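Local coordinates for protein dihydropteridine reductase (Caenorhabditis elegans, PDB 1OOE) that probably reduces quinonoid dihydrobiopterin to tetrahydrobiopterin with NADH or NADPH, as a homodimeric member of the short-chain dehydrogenase/reductase family, at residues G123-T128 with S168-I173; L20-K25 with F200-L205. One frame throughout, in Å; residues are numbered along the deposited sequence. Where two conformers were deposited one is given.

Overall arrangement
Both contacts belong to the Rossmann-type core of a short-chain dehydrogenase/reductase. Contact 1 joins two neighbouring parallel strands of the central sheet; contact 2 sets helix 198-210 beside helix 14-25. Their centres lie about 14 Å apart, and along the chain contact 1 is nested inside the loop that contact 2 closes. They meet through helix 198-210: Leu205 CD2 packs on Gln126 CG at 3.8 Å, so this leucine serves strand and helix alike. Helix 14-25 follows a glycine-rich turn consistent with dinucleotide binding, and Ser202 lies near that turn without touching it. At the other contact, Thr128 O accepts from Lys147, probably the lysine of the family's Tyr-X-X-X-Lys motif.

Contact 1 (G123-T128 with S168-I173); sequences GLLQLT and SAVLTI
Ser168 enters alongside Gly123, its CB 3.4 Å from Gly123 O, while its hydroxyl turns back to Pro165 O. Ala169 then pairs in parallel register with Leu124: its N bonds Gly123 O, and its O receives Leu125 N at 3.0 Å. Val170 lies side by side with Leu125, both pointing the same way, CG2 3.9 Å from Leu125 CD2; with CG2 anti to the backbone N, the other methyl, CG1, takes the crowded position between N and carbonyl carbon (chi1 57°). Leu171 holds the middle through two backbone bonds, Leu171 N to Leu125 O and Leu127 N to Leu171 O. On the face shared with Leu124 and Gln126, its CD1 meets Leu124 CD1 at 3.9 Å, the two side chains crossing at about a right angle. Thr172 is on the other face, its OG1 3.6 Å from Leu127 CB and hydrogen-bonded to Thr154 OG1. Ile173 N closes the pairing on Leu127 O, 3.0 Å away. That oxygen also takes a weak bond from Gln126 NE2, whose amide rests against Ile173 CG1 and CD1. The strands form a beta-alpha-beta crossover through helix 141-158, which packs on the face of Leu125, Leu127 and Val170; helix 198-210 packs on the opposite face, and strand 73-78 flanks 123-128.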
loop_
_atom_site.group_PDB
_atom_site.type_symbol
_atom_site.label_atom_id
_atom_site.label_comp_id
_atom_site.label_asym_id
_atom_site.label_seq_id
_atom_site.Cartn_x
_atom_site.Cartn_y
_atom_site.Cartn_z
ATOM N N GLY A 123 20.065 -16.613 2.562
ATOM C CA GLY A 123 18.901 -17.218 1.931
ATOM C C GLY A 123 18.136 -16.279 1.020
ATOM O O GLY A 123 18.519 -15.125 0.855
ATOM N N LEU A 124 17.043 -16.774 0.443
ATOM C CA LEU A 124 16.228 -15.986 -0.477
ATOM C C LEU A 124 14.767 -15.819 -0.075
ATOM O O LEU A 124 14.106 -16.783 0.300
ATOM C CB LEU A 124 16.263 -16.628 -1.871
ATOM C CG LEU A 124 15.295 -16.077 -2.924
ATOM C CD1 LEU A 124 15.713 -14.676 -3.318
ATOM C CD2 LEU A 124 15.278 -16.993 -4.146
ATOM N N LEU A 125 14.279 -14.581 -0.148
ATOM C CA LEU A 125 12.870 -14.291 0.107
ATOM C C LEU A 125 12.352 -13.779 -1.236
ATOM O O LEU A 125 12.919 -12.843 -1.806
ATOM C CB LEU A 125 12.679 -13.197 1.164
ATOM C CG LEU A 125 11.261 -12.591 1.206
ATOM C CD1 LEU A 125 10.253 -13.638 1.677
ATOM C CD2 LEU A 125 11.241 -11.380 2.134
ATOM N N GLN A 126 11.307 -14.409 -1.757
ATOM C CA GLN A 126 10.728 -13.972 -3.025
ATOM C C GLN A 126 9.282 -13.556 -2.801
ATOM O O GLN A 126 8.520 -14.250 -2.127
ATOM C CB GLN A 126 10.810 -15.095 -4.066
ATOM C CG GLN A 126 9.991 -14.852 -5.332
ATOM C CD GLN A 126 8.612 -15.475 -5.248
ATOM O OE1 GLN A 126 8.472 -16.628 -4.835
ATOM N NE2 GLN A 126 7.582 -14.724 -5.648
ATOM N N LEU A 127 8.926 -12.400 -3.350
ATOM C CA LEU A 127 7.573 -11.871 -3.229
ATOM C C LEU A 127 7.007 -11.685 -4.629
ATOM O O LEU A 127 7.739 -11.721 -5.621
ATOM C CB LEU A 127 7.580 -10.521 -2.502
ATOM C CG LEU A 127 8.197 -10.467 -1.100
ATOM C CD1 LEU A 127 8.151 -9.036 -0.592
ATOM C CD2 LEU A 127 7.447 -11.405 -0.153
ATOM N N THR A 128 5.703 -11.471 -4.706
ATOM C CA THR A 128 5.065 -11.282 -5.997
ATOM C C THR A 128 4.475 -9.886 -6.102
ATOM O O THR A 128 3.605 -9.513 -5.318
ATOM C CB THR A 128 3.966 -12.331 -6.216
ATOM O OG1 THR A 128 4.540 -13.644 -6.133
ATOM C CG2 THR A 128 3.333 -12.158 -7.593
ATOM N N SER A 168 21.382 -12.086 2.893
ATOM C CA SER A 168 20.173 -12.579 2.233
ATOM C C SER A 168 19.711 -11.588 1.172
ATOM O O SER A 168 20.170 -10.446 1.127
ATOM C CB SER A 168 19.049 -12.799 3.250
ATOM O OG SER A 168 18.649 -11.580 3.851
ATOM N N ALA A 169 18.796 -12.030 0.318
ATOM C CA ALA A 169 18.278 -11.165 -0.734
ATOM C C ALA A 169 16.772 -11.308 -0.841
ATOM O O ALA A 169 16.216 -12.356 -0.514
ATOM C CB ALA A 169 18.920 -11.520 -2.074
ATOM N N VAL A 170 16.120 -10.235 -1.278
ATOM C CA VAL A 170 14.681 -10.251 -1.505
ATOM C C VAL A 170 14.511 -9.931 -2.992
ATOM O O VAL A 170 15.131 -8.995 -3.508
ATOM C CB VAL A 170 13.930 -9.203 -0.632
ATOM C CG1 VAL A 170 14.477 -7.809 -0.879
ATOM C CG2 VAL A 170 12.443 -9.253 -0.933
ATOM N N LEU A 171 13.718 -10.745 -3.685
ATOM C CA LEU A 171 13.465 -10.556 -5.114
ATOM C C LEU A 171 11.955 -10.578 -5.325
ATOM O O LEU A 171 11.260 -11.426 -4.767
ATOM C CB LEU A 171 14.132 -11.670 -5.934
ATOM C CG LEU A 171 15.661 -11.750 -5.855
ATOM C CD1 LEU A 171 16.156 -12.907 -6.714
ATOM C CD2 LEU A 171 16.277 -10.431 -6.316
ATOM N N THR A 172 11.449 -9.646 -6.129
ATOM C CA THR A 172 10.010 -9.553 -6.373
ATOM C C THR A 172 9.711 -9.713 -7.867
ATOM O O THR A 172 10.162 -8.915 -8.684
ATOM C CB THR A 172 9.481 -8.200 -5.837
ATOM O OG1 THR A 172 9.596 -8.187 -4.406
ATOM C CG2 THR A 172 8.024 -7.986 -6.214
ATOM N N ILE A 173 8.958 -10.756 -8.216
ATOM C CA ILE A 173 8.647 -11.027 -9.619
ATOM C C ILE A 173 7.386 -10.342 -10.139
ATOM O O ILE A 173 6.420 -10.151 -9.404
ATOM C CB ILE A 173 8.523 -12.549 -9.882
ATOM C CG1 ILE A 173 7.350 -13.139 -9.096
ATOM C CG2 ILE A 173 9.817 -13.250 -9.478
ATOM C CD1 ILE A 173 7.094 -14.611 -9.389
#

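Contact 2 (L20-K25 with F200-L205); sequences LEFFKK and FISEHL
Phe200 O is gripped twice by His204, whose backbone N and ND1 reach it from opposite faces of the carbonyl plane, ND1 at 2.8 Å; one residue pair along the same helix, Ser202 meets Phe22 across the contact, its O 3.5 Å from Phe22 CE2. This is helix-on-helix packing in a Rossmann fold: helix 14-25, which follows the first strand and its glycine-rich turn, meets helix 198-210 with segment axes 9.7 Å apart and inclined at 46°. Phe22 and Phe23 carry the contact from the first helix. Phe22 CG stands anti to the backbone N (chi1 -170°), which sends the ring across to the second helix; there CD2 lies 3.6 Å from Ser202 CB, and CZ reaches Glu203 CG, 3.8 Å away, at the more exposed margin. The two side chains cross at about a right angle, and the ring touches Glu203 through CG alone. An alanine in place of Phe22 is likely to open a gap beside Ser202 CB and O and to leave Glu203 CG without its aromatic neighbour. Within the second helix, His204 CE1 sits over one face of the Phe200 ring, offset toward its rim. Tyr28 and Phe77 meet the Phe23 ring, tying it to the sheet, while Ile19 touches both Ser202 and Leu205. Deeper in, Phe23 meets Leu205 with the ring edge: Leu205 CB lies in the ring plane, 3.9 Å from Phe23 CE1.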
loop_
_atom_site.group_PDB
_atom_site.type_symbol
_atom_site.label_atom_id
_atom_site.label_comp_id
_atom_site.label_asym_id
_atom_site.label_seq_id
_atom_site.Cartn_x
_atom_site.Cartn_y
_atom_site.Cartn_z
ATOM N N LEU A 20 6.169 -25.826 -5.485
ATOM C CA LEU A 20 6.248 -26.846 -4.446
ATOM C C LEU A 20 6.663 -28.194 -5.032
ATOM O O LEU A 20 7.572 -28.850 -4.522
ATOM C CB LEU A 20 4.895 -26.966 -3.732
ATOM C CG LEU A 20 4.794 -27.890 -2.513
ATOM C CD1 LEU A 20 3.612 -27.463 -1.641
ATOM C CD2 LEU A 20 4.643 -29.333 -2.963
ATOM N N GLU A 21 6.005 -28.602 -6.112
ATOM C CA GLU A 21 6.330 -29.873 -6.755
ATOM C C GLU A 21 7.766 -29.898 -7.274
ATOM O O GLU A 21 8.468 -30.902 -7.138
ATOM C CB GLU A 21 5.370 -30.145 -7.917
ATOM C CG GLU A 21 3.943 -30.477 -7.511
ATOM C CD GLU A 21 3.859 -31.689 -6.604
ATOM O OE1 GLU A 21 4.729 -32.581 -6.718
ATOM O OE2 GLU A 21 2.916 -31.758 -5.787
ATOM N N PHE A 22 8.199 -28.792 -7.869
ATOM C CA PHE A 22 9.542 -28.701 -8.425
ATOM C C PHE A 22 10.640 -28.840 -7.372
ATOM O O PHE A 22 11.605 -29.577 -7.572
ATOM C CB PHE A 22 9.713 -27.382 -9.177
ATOM C CG PHE A 22 10.972 -27.307 -9.989
ATOM C CD1 PHE A 22 11.126 -28.088 -11.131
ATOM C CD2 PHE A 22 12.007 -26.460 -9.613
ATOM C CE1 PHE A 22 12.295 -28.025 -11.888
ATOM C CE2 PHE A 22 13.183 -26.389 -10.363
ATOM C CZ PHE A 22 13.325 -27.171 -11.501
ATOM N N PHE A 23 10.506 -28.134 -6.252
ATOM C CA PHE A 23 11.522 -28.230 -5.208
ATOM C C PHE A 23 11.530 -29.614 -4.576
ATOM O O PHE A 23 12.588 -30.139 -4.222
ATOM C CB PHE A 23 11.313 -27.154 -4.135
ATOM C CG PHE A 23 11.956 -25.837 -4.475
ATOM C CD1 PHE A 23 11.423 -25.020 -5.470
ATOM C CD2 PHE A 23 13.127 -25.434 -3.834
ATOM C CE1 PHE A 23 12.050 -23.823 -5.825
ATOM C CE2 PHE A 23 13.759 -24.242 -4.181
ATOM C CZ PHE A 23 13.219 -23.433 -5.181
ATOM N N LYS A 24 10.347 -30.202 -4.442
ATOM C CA LYS A 24 10.220 -31.537 -3.870
ATOM C C LYS A 24 10.960 -32.532 -4.762
ATOM O O LYS A 24 11.695 -33.396 -4.277
ATOM C CB LYS A 24 8.743 -31.920 -3.776
ATOM C CG LYS A 24 8.468 -33.219 -3.043
ATOM C CD LYS A 24 6.979 -33.545 -3.073
ATOM C CE LYS A 24 6.674 -34.833 -2.327
ATOM N NZ LYS A 24 5.230 -35.186 -2.392
ATOM N N LYS A 25 10.767 -32.402 -6.072
ATOM C CA LYS A 25 11.423 -33.290 -7.025
ATOM C C LYS A 25 12.937 -33.132 -6.947
ATOM O O LYS A 25 13.687 -34.063 -7.254
ATOM C CB LYS A 25 10.947 -32.988 -8.451
ATOM C CG LYS A 25 11.632 -33.834 -9.522
ATOM C CD LYS A 25 11.193 -33.441 -10.928
ATOM C CE LYS A 25 9.715 -33.715 -11.151
ATOM N NZ LYS A 25 9.378 -35.155 -10.954
ATOM N N PHE A 200 9.651 -21.827 -15.886
ATOM C CA PHE A 200 10.672 -20.794 -16.014
ATOM C C PHE A 200 10.902 -20.181 -14.638
ATOM O O PHE A 200 12.038 -19.907 -14.250
ATOM C CB PHE A 200 10.211 -19.702 -16.980
ATOM C CG PHE A 200 11.256 -18.653 -17.262
ATOM C CD1 PHE A 200 12.360 -18.945 -18.061
ATOM C CD2 PHE A 200 11.130 -17.370 -16.740
ATOM C CE1 PHE A 200 13.320 -17.969 -18.340
ATOM C CE2 PHE A 200 12.086 -16.384 -17.010
ATOM C CZ PHE A 200 13.184 -16.687 -17.814
ATOM N N ILE A 201 9.807 -19.972 -13.910
ATOM C CA ILE A 201 9.859 -19.394 -12.572
ATOM C C ILE A 201 10.448 -20.374 -11.557
ATOM O O ILE A 201 11.353 -20.019 -10.796
ATOM C CB ILE A 201 8.444 -18.962 -12.099
ATOM C CG1 ILE A 201 7.851 -17.953 -13.090
ATOM C CG2 ILE A 201 8.519 -18.364 -10.701
ATOM C CD1 ILE A 201 8.645 -16.676 -13.220
ATOM N N SER A 202 9.944 -21.606 -11.547
ATOM C CA SER A 202 10.434 -22.613 -10.610
ATOM C C SER A 202 11.930 -22.827 -10.790
ATOM O O SER A 202 12.674 -22.928 -9.813
ATOM C CB SER A 202 9.695 -23.942 -10.809
ATOM O OG SER A 202 8.304 -23.788 -10.587
ATOM N N GLU A 203 12.363 -22.891 -12.045
ATOM C CA GLU A 203 13.773 -23.083 -12.356
ATOM C C GLU A 203 14.625 -21.931 -11.834
ATOM O O GLU A 203 15.702 -22.156 -11.272
ATOM C CB GLU A 203 13.959 -23.245 -13.868
ATOM C CG GLU A 203 13.658 -24.653 -14.366
ATOM C CD GLU A 203 13.484 -24.720 -15.871
ATOM O OE1 GLU A 203 14.159 -23.952 -16.585
ATOM O OE2 GLU A 203 12.680 -25.551 -16.340
ATOM N N HIS A 204 14.156 -20.698 -12.002
ATOM C CA HIS A 204 14.935 -19.571 -11.511
ATOM C C HIS A 204 14.966 -19.514 -9.992
ATOM O O HIS A 204 15.981 -19.137 -9.406
ATOM C CB HIS A 204 14.426 -18.248 -12.092
ATOM C CG HIS A 204 14.957 -17.960 -13.462
ATOM N ND1 HIS A 204 14.525 -18.631 -14.585
ATOM C CD2 HIS A 204 15.928 -17.113 -13.880
ATOM C CE1 HIS A 204 15.207 -18.210 -15.636
ATOM N NE2 HIS A 204 16.066 -17.289 -15.235
ATOM N N LEU A 205 13.871 -19.894 -9.341
ATOM C CA LEU A 205 13.875 -19.880 -7.883
ATOM C C LEU A 205 14.903 -20.883 -7.358
ATOM O O LEU A 205 15.631 -20.590 -6.408
ATOM C CB LEU A 205 12.489 -20.206 -7.324
ATOM C CG LEU A 205 11.417 -19.125 -7.492
ATOM C CD1 LEU A 205 10.081 -19.650 -6.987
ATOM C CD2 LEU A 205 11.826 -17.869 -6.732
#